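Long-range contacts in EscN (Escherichia coli O127:H6, PDB 2OBL), which belongs to the type III secretion branch of the ATP synthase alpha/beta family, with a P-loop nucleotide-binding fold and a helical C-terminal domain: residues Ile91-Ser96 / Ala117-Ser122; Ser275-Ala280 / Glu340-Val345. The protein carries 1 engineered substitution. All blocks are in the same frame, centred on the assembly; numbering follows the deposited sequence.

Contact 1. Residues Ile91-Ser96 / Ala117-Ser122; sequences ICNGAS and ALLPQS
Asn-93 reaches across from the last turn of helix 84-94 to Leu-118, and the two halves of its amide do different work. The nitrogen ND2 donates to the backbone oxygen of Leu-118 at 2.9 Å, and the bond is nearly straight, with an angle of 165° at the hydrogen. The acceptor lies close to the amide plane of Asn-93, whereas the donor sits tilted out of the carbonyl plane of Leu-118. The torsion about CA-CB (chi1 -67°) sets CG opposite the carbonyl carbon of Asn-93 and directs the amide to the 117-122 segment. Its oxygen, OD1, accepts from Thr-123 OG1 just beyond that segment, so a bond on each side of the amide fixes its rotation.

Pro-120 meets the same group from the opposite direction. Its ring carbon CD comes within 3.1 Å of Asn-93 OD1, a close polar-to-carbon approach, and within 3.7 Å of CG. Pro-120 occupies the N-cap position of helix 121-124, and Thr-123 lies within that helix; the asparagine is thus bonded to the loop through Leu-118 and to the helix through Thr-123.

The setting is a RecA-like alpha/beta fold, in which helix 84-94 follows a probable Walker A loop and forms the crossover between the parallel, non-adjacent strands 73-78 and 99-105. On the side facing strand 99-105 the contact turns apolar. Leu-119 runs slantwise past Asn-93, and its CD2 branch lies 3.8 Å from Cys-92 CB and equally far from Asn-93 OD1. The touching atom of Cys-92 is thus its methylene rather than its sulfur. Both Cys-92 and Leu-119 also rest on Leu-102 of strand 99-105, which underlies the helix and the loop alike.

Contact 2. Residues Ser275-Ala280 / Glu340-Val345; sequences SEHLRA and ESLFKV
Phe-343 lays one face of its ring on the methyl group of Ala-280, a CH-pi contact in which CB stands 4.2 Å from the ring centroid and only 7° off the ring normal. The CA atoms of Ala-280 and Phe-343 are the closest pair across the two segments, at 6.0 Å, as fits the small side chain here. The rim of the same ring reaches back along helix 275-290 by one turn: CZ is 4.0 Å from Glu-276 CB, which lies at the edge in the ring plane. The backbone oxygen of Glu-276 is 3.7 Å from Phe-343 CZ.

Leu-342 packs against a second flank of the Ala-280 methyl, roughly at right angles to the ring's approach, with CG 3.9 Å from its CB. Its CG is set opposite the backbone nitrogen (chi1 173°), extending the chain toward helix 275-290, and the CD2 branch continues to His-277, whose CD2 it meets at 3.8 Å. The two side chains cross at roughly a right angle. The imidazole is held from beyond the contact, since NE2 is hydrogen-bonded to Gly-64 O.

The result is a largely apolar helix-helix interface in the C-terminal domain, its short segments crossing at 47°. Around it, Phe-324 of helix 318-325 packs on Leu-342, Val-346 touches Ala-280 just past helix 335-345, and Met-269 of helix 269-272 lies against His-277.

In the fold
From the N terminus, the chain passes through strand 73-78 into helix 84-94, whose end opens contact 1. Strand 99-105 and helix 109-116 then intervene before 117-122 closes this short loop within the nucleotide-binding domain. The central sheet is completed afterwards, and the chain also supplies Asn-229 and Asp-234 to the calcium ion before contact 2 opens at 275-280. That second loop is larger, and its 59 intervening residues include helices but no strand; 340-345 closes it near the C terminus. The contacts neither nest nor cross. Their centres lie about 27 Å apart, one tying helix to loop beside the sheet, the other uniting helix 275-290 with the last helix, 335-345, in the C-terminal domain.

Contact 1. Residues Ile91-Ser96 / Ala117-Ser122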
ATOM      1  N   ILE A  91      -2.124  -0.690  -8.452  1.00 12.92           N
ATOM      2  CA  ILE A  91      -2.081  -1.847  -7.568  1.00 13.07           C
ATOM      3  C   ILE A  91      -3.434  -2.562  -7.519  1.00 12.93           C
ATOM      4  O   ILE A  91      -3.497  -3.783  -7.647  1.00 13.75           O
ATOM      5  CB  ILE A  91      -1.599  -1.472  -6.131  1.00 12.42           C
ATOM      6  CG1 ILE A  91      -0.118  -1.053  -6.154  1.00 13.74           C
ATOM      7  CG2 ILE A  91      -1.783  -2.679  -5.221  1.00 13.36           C
ATOM      8  CD1 ILE A  91       0.369  -0.373  -4.854  1.00 13.51           C
ATOM      9  N   CYS A  92      -4.521  -1.806  -7.343  1.00 13.39           N
ATOM     10  CA  CYS A  92      -5.848  -2.414  -7.304  1.00 13.46           C
ATOM     11  C   CYS A  92      -6.146  -3.163  -8.600  1.00 13.57           C
ATOM     12  O   CYS A  92      -6.730  -4.244  -8.579  1.00 14.35           O
ATOM     13  CB  CYS A  92      -6.939  -1.368  -7.047  1.00 13.22           C
ATOM     14  SG  CYS A  92      -6.962  -0.675  -5.378  1.00 15.14           S
ATOM     15  N   ASN A  93      -5.717  -2.600  -9.726  1.00 13.82           N
ATOM     16  CA  ASN A  93      -6.028  -3.192 -11.025  1.00 14.69           C
ATOM     17  C   ASN A  93      -5.094  -4.337 -11.397  1.00 16.48           C
ATOM     18  O   ASN A  93      -5.448  -5.201 -12.202  1.00 16.96           O
ATOM     19  CB  ASN A  93      -5.994  -2.116 -12.101  1.00 14.54           C
ATOM     20  CG  ASN A  93      -7.105  -1.099 -11.938  1.00 14.27           C
ATOM     21  OD1 ASN A  93      -8.175  -1.418 -11.432  1.00 15.72           O
ATOM     22  ND2 ASN A  93      -6.859   0.127 -12.377  1.00 13.30           N
ATOM     23  N   GLY A  94      -3.898  -4.335 -10.813  1.00 16.41           N
ATOM     24  CA  GLY A  94      -2.874  -5.298 -11.162  1.00 17.99           C
ATOM     25  C   GLY A  94      -2.654  -6.402 -10.151  1.00 18.66           C
ATOM     26  O   GLY A  94      -2.095  -7.442 -10.494  1.00 19.42           O
ATOM     27  N   ALA A  95      -3.092  -6.196  -8.911  1.00 18.99           N
ATOM     28  CA  ALA A  95      -2.740  -7.121  -7.824  1.00 19.20           C
ATOM     29  C   ALA A  95      -3.399  -8.491  -7.945  1.00 19.58           C
ATOM     30  O   ALA A  95      -4.535  -8.621  -8.429  1.00 18.75           O
ATOM     31  CB  ALA A  95      -3.038  -6.506  -6.456  1.00 19.52           C
ATOM     32  N   SER A  96      -2.682  -9.517  -7.493  1.00 19.68           N
ATOM     33  CA  SER A  96      -3.239 -10.872  -7.467  1.00 20.40           C
ATOM     34  C   SER A  96      -4.076 -11.100  -6.211  1.00 20.62           C
ATOM     35  O   SER A  96      -3.706 -11.875  -5.331  1.00 22.24           O
ATOM     36  CB  SER A  96      -2.133 -11.917  -7.581  1.00 20.79           C
ATOM     37  OG  SER A  96      -1.616 -11.944  -8.901  1.00 22.38           O
ATOM     38  N   ALA A 117     -12.436   6.684 -10.271  1.00 12.45           N
ATOM     39  CA  ALA A 117     -12.378   6.698 -11.731  1.00 12.16           C
ATOM     40  C   ALA A 117     -11.264   5.812 -12.304  1.00 12.18           C
ATOM     41  O   ALA A 117     -11.358   5.369 -13.442  1.00 12.45           O
ATOM     42  CB  ALA A 117     -12.255   8.137 -12.237  1.00 12.53           C
ATOM     43  N   LEU A 118     -10.222   5.542 -11.517  1.00 11.48           N
ATOM     44  CA  LEU A 118      -9.103   4.699 -11.972  1.00 11.93           C
ATOM     45  C   LEU A 118      -9.471   3.214 -12.031  1.00 13.15           C
ATOM     46  O   LEU A 118      -8.717   2.397 -12.568  1.00 12.95           O
ATOM     47  CB  LEU A 118      -7.886   4.869 -11.041  1.00 12.48           C
ATOM     48  CG  LEU A 118      -7.415   6.303 -10.807  1.00 13.18           C
ATOM     49  CD1 LEU A 118      -6.308   6.348  -9.777  1.00 12.89           C
ATOM     50  CD2 LEU A 118      -6.920   6.928 -12.118  1.00 14.21           C
ATOM     51  N   LEU A 119     -10.608   2.852 -11.446  1.00 12.67           N
ATOM     52  CA  LEU A 119     -10.943   1.437 -11.318  1.00 13.58           C
ATOM     53  C   LEU A 119     -12.025   1.038 -12.305  1.00 13.37           C
ATOM     54  O   LEU A 119     -13.153   1.526 -12.211  1.00 12.52           O
ATOM     55  CB  LEU A 119     -11.418   1.130  -9.897  1.00 13.54           C
ATOM     56  CG  LEU A 119     -10.575   1.669  -8.738  1.00 13.57           C
ATOM     57  CD1 LEU A 119     -11.215   1.274  -7.389  1.00 15.00           C
ATOM     58  CD2 LEU A 119      -9.116   1.215  -8.816  1.00 14.23           C
ATOM     59  N   PRO A 120     -11.697   0.126 -13.235  1.00 13.87           N
ATOM     60  CA  PRO A 120     -12.708  -0.344 -14.175  1.00 14.11           C
ATOM     61  C   PRO A 120     -13.741  -1.257 -13.515  1.00 14.19           C
ATOM     62  O   PRO A 120     -13.568  -1.703 -12.368  1.00 13.53           O
ATOM     63  CB  PRO A 120     -11.891  -1.121 -15.209  1.00 14.44           C
ATOM     64  CG  PRO A 120     -10.696  -1.584 -14.479  1.00 14.43           C
ATOM     65  CD  PRO A 120     -10.389  -0.503 -13.472  1.00 14.22           C
ATOM     66  N   GLN A 121     -14.815  -1.523 -14.249  1.00 14.53           N
ATOM     67  CA  GLN A 121     -15.895  -2.339 -13.738  1.00 14.92           C
ATOM     68  C   GLN A 121     -15.395  -3.690 -13.235  1.00 15.81           C
ATOM     69  O   GLN A 121     -15.848  -4.164 -12.208  1.00 17.29           O
ATOM     70  CB  GLN A 121     -16.995  -2.494 -14.806  1.00 14.53           C
ATOM     71  CG  GLN A 121     -17.705  -1.178 -15.116  1.00 14.14           C
ATOM     72  CD  GLN A 121     -18.574  -0.715 -13.962  1.00 15.02           C
ATOM     73  OE1 GLN A 121     -19.523  -1.398 -13.582  1.00 15.36           O
ATOM     74  NE2 GLN A 121     -18.230   0.434 -13.370  1.00 14.92           N
ATOM     75  N   SER A 122     -14.433  -4.292 -13.931  1.00 16.80           N
ATOM     76  CA  SER A 122     -13.921  -5.606 -13.526  1.00 16.83           C
ATOM     77  C   SER A 122     -13.205  -5.560 -12.172  1.00 16.64           C
ATOM     78  O   SER A 122     -13.226  -6.523 -11.402  1.00 17.48           O
ATOM     79  CB  SER A 122     -12.998  -6.189 -14.598  1.00 17.27           C
ATOM     80  OG  SER A 122     -11.869  -5.366 -14.807  1.00 18.17           O
TER

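Contact 2. Residues Ser275-Ala280 / Glu340-Val345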
ATOM      1  N   SER A 275      16.758 -17.318  -5.234  1.00 23.21           N
ATOM      2  CA  SER A 275      18.020 -16.662  -4.924  1.00 23.43           C
ATOM      3  C   SER A 275      18.496 -15.852  -6.137  1.00 23.74           C
ATOM      4  O   SER A 275      19.027 -14.755  -5.988  1.00 24.48           O
ATOM      5  CB  SER A 275      19.073 -17.666  -4.459  1.00 23.77           C
ATOM      6  OG  SER A 275      19.561 -18.423  -5.541  1.00 24.66           O
ATOM      7  N   GLU A 276      18.261 -16.379  -7.338  1.00 23.40           N
ATOM      8  CA  GLU A 276      18.672 -15.696  -8.561  1.00 23.24           C
ATOM      9  C   GLU A 276      17.901 -14.393  -8.759  1.00 22.35           C
ATOM     10  O   GLU A 276      18.472 -13.383  -9.170  1.00 21.48           O
ATOM     11  CB  GLU A 276      18.512 -16.612  -9.775  1.00 24.96           C
ATOM     12  CG  GLU A 276      18.835 -18.082  -9.483  1.00 27.27           C
ATOM     13  CD  GLU A 276      17.695 -18.781  -8.746  1.00 28.58           C
ATOM     14  OE1 GLU A 276      16.537 -18.635  -9.185  1.00 30.28           O
ATOM     15  OE2 GLU A 276      17.945 -19.463  -7.732  1.00 28.96           O
ATOM     16  N   HIS A 277      16.604 -14.426  -8.478  1.00 20.95           N
ATOM     17  CA  HIS A 277      15.780 -13.225  -8.516  1.00 20.74           C
ATOM     18  C   HIS A 277      16.366 -12.200  -7.521  1.00 20.52           C
ATOM     19  O   HIS A 277      16.566 -11.034  -7.860  1.00 20.39           O
ATOM     20  CB  HIS A 277      14.330 -13.591  -8.156  1.00 20.56           C
ATOM     21  CG  HIS A 277      13.382 -12.429  -8.142  1.00 20.25           C
ATOM     22  ND1 HIS A 277      12.012 -12.589  -8.192  1.00 20.17           N
ATOM     23  CD2 HIS A 277      13.601 -11.094  -8.075  1.00 20.42           C
ATOM     24  CE1 HIS A 277      11.429 -11.404  -8.157  1.00 19.55           C
ATOM     25  NE2 HIS A 277      12.369 -10.482  -8.087  1.00 19.84           N
ATOM     26  N   LEU A 278      16.661 -12.643  -6.303  1.00 20.50           N
ATOM     27  CA  LEU A 278      17.204 -11.749  -5.268  1.00 20.35           C
ATOM     28  C   LEU A 278      18.514 -11.107  -5.734  1.00 20.97           C
ATOM     29  O   LEU A 278      18.754  -9.912  -5.502  1.00 20.78           O
ATOM     30  CB  LEU A 278      17.450 -12.537  -3.975  1.00 20.59           C
ATOM     31  CG  LEU A 278      17.668 -11.732  -2.691  1.00 19.82           C
ATOM     32  CD1 LEU A 278      16.410 -10.915  -2.378  1.00 19.83           C
ATOM     33  CD2 LEU A 278      18.002 -12.661  -1.536  1.00 20.03           C
ATOM     34  N   ARG A 279      19.356 -11.914  -6.381  1.00 20.95           N
ATOM     35  CA  ARG A 279      20.656 -11.452  -6.887  1.00 21.52           C
ATOM     36  C   ARG A 279      20.505 -10.408  -7.982  1.00 20.45           C
ATOM     37  O   ARG A 279      21.195  -9.386  -7.967  1.00 21.01           O
ATOM     38  CB  ARG A 279      21.505 -12.613  -7.425  1.00 22.90           C
ATOM     39  CG  ARG A 279      22.912 -12.161  -7.846  1.00 25.74           C
ATOM     40  CD  ARG A 279      23.420 -12.831  -9.135  1.00 28.83           C
ATOM     41  NE  ARG A 279      22.630 -12.477 -10.323  1.00 31.57           N
ATOM     42  CZ  ARG A 279      22.698 -11.319 -10.986  1.00 32.62           C
ATOM     43  NH1 ARG A 279      21.932 -11.128 -12.058  1.00 33.08           N
ATOM     44  NH2 ARG A 279      23.515 -10.346 -10.591  1.00 32.91           N
ATOM     45  N   ALA A 280      19.612 -10.669  -8.935  1.00 19.77           N
ATOM     46  CA  ALA A 280      19.352  -9.705 -10.005  1.00 19.98           C
ATOM     47  C   ALA A 280      18.814  -8.396  -9.433  1.00 19.35           C
ATOM     48  O   ALA A 280      19.214  -7.316  -9.867  1.00 19.48           O
ATOM     49  CB  ALA A 280      18.378 -10.266 -11.017  1.00 20.05           C
ATOM     50  N   GLU A 340      11.582 -11.850 -16.091  1.00 21.79           N
ATOM     51  CA  GLU A 340      12.399 -11.958 -17.300  1.00 21.53           C
ATOM     52  C   GLU A 340      13.024 -10.603 -17.653  1.00 22.65           C
ATOM     53  O   GLU A 340      14.185 -10.519 -18.062  1.00 21.92           O
ATOM     54  CB  GLU A 340      11.577 -12.515 -18.470  1.00 20.77           C
ATOM     55  CG  GLU A 340      11.190 -13.984 -18.281  1.00 20.80           C
ATOM     56  CD  GLU A 340      10.493 -14.588 -19.489  1.00 21.08           C
ATOM     57  OE1 GLU A 340      10.259 -13.861 -20.480  1.00 21.50           O
ATOM     58  OE2 GLU A 340      10.185 -15.798 -19.450  1.00 20.40           O
ATOM     59  N   SER A 341      12.244  -9.539 -17.482  1.00 23.21           N
ATOM     60  CA  SER A 341      12.709  -8.193 -17.799  1.00 24.51           C
ATOM     61  C   SER A 341      13.808  -7.726 -16.844  1.00 24.85           C
ATOM     62  O   SER A 341      14.749  -7.052 -17.256  1.00 25.20           O
ATOM     63  CB  SER A 341      11.535  -7.203 -17.796  1.00 24.95           C
ATOM     64  OG  SER A 341      10.644  -7.505 -18.866  1.00 26.55           O
ATOM     65  N   LEU A 342      13.678  -8.078 -15.569  1.00 24.62           N
ATOM     66  CA  LEU A 342      14.696  -7.752 -14.568  1.00 24.96           C
ATOM     67  C   LEU A 342      16.065  -8.332 -14.932  1.00 25.19           C
ATOM     68  O   LEU A 342      17.086  -7.641 -14.875  1.00 24.97           O
ATOM     69  CB  LEU A 342      14.273  -8.265 -13.192  1.00 24.43           C
ATOM     70  CG  LEU A 342      15.298  -8.142 -12.062  1.00 24.41           C
ATOM     71  CD1 LEU A 342      15.646  -6.675 -11.792  1.00 25.09           C
ATOM     72  CD2 LEU A 342      14.752  -8.790 -10.806  1.00 24.74           C
ATOM     73  N   PHE A 343      16.087  -9.605 -15.297  1.00 25.84           N
ATOM     74  CA  PHE A 343      17.344 -10.242 -15.678  1.00 26.17           C
ATOM     75  C   PHE A 343      17.993  -9.524 -16.862  1.00 25.38           C
ATOM     76  O   PHE A 343      19.213  -9.347 -16.901  1.00 25.57           O
ATOM     77  CB  PHE A 343      17.135 -11.722 -15.971  1.00 27.84           C
ATOM     78  CG  PHE A 343      17.060 -12.568 -14.737  1.00 28.74           C
ATOM     79  CD1 PHE A 343      18.105 -13.400 -14.389  1.00 29.92           C
ATOM     80  CD2 PHE A 343      15.948 -12.529 -13.920  1.00 29.88           C
ATOM     81  CE1 PHE A 343      18.028 -14.189 -13.248  1.00 29.96           C
ATOM     82  CE2 PHE A 343      15.875 -13.309 -12.780  1.00 29.79           C
ATOM     83  CZ  PHE A 343      16.911 -14.132 -12.451  1.00 29.19           C
ATOM     84  N   LYS A 344      17.165  -9.092 -17.804  1.00 25.11           N
ATOM     85  CA  LYS A 344      17.634  -8.340 -18.963  1.00 25.52           C
ATOM     86  C   LYS A 344      18.297  -6.999 -18.604  1.00 25.40           C
ATOM     87  O   LYS A 344      19.288  -6.611 -19.224  1.00 23.69           O
ATOM     88  CB  LYS A 344      16.496  -8.121 -19.967  1.00 27.07           C
ATOM     89  CG  LYS A 344      16.009  -9.394 -20.678  1.00 27.83           C
ATOM     90  CD  LYS A 344      17.155 -10.243 -21.203  1.00 28.80           C
ATOM     91  CE  LYS A 344      16.636 -11.459 -21.982  1.00 28.50           C
ATOM     92  NZ  LYS A 344      15.532 -12.108 -21.220  1.00 30.36           N
ATOM     93  N   VAL A 345      17.770  -6.297 -17.604  1.00 25.24           N
ATOM     94  CA  VAL A 345      18.312  -4.976 -17.245  1.00 25.28           C
ATOM     95  C   VAL A 345      19.638  -5.034 -16.472  1.00 25.41           C
ATOM     96  O   VAL A 345      20.363  -4.045 -16.407  1.00 26.15           O
ATOM     97  CB  VAL A 345      17.289  -4.070 -16.487  1.00 25.26           C
ATOM     98  CG1 VAL A 345      15.970  -3.981 -17.240  1.00 24.80           C
ATOM     99  CG2 VAL A 345      17.069  -4.559 -15.060  1.00 24.77           C
TER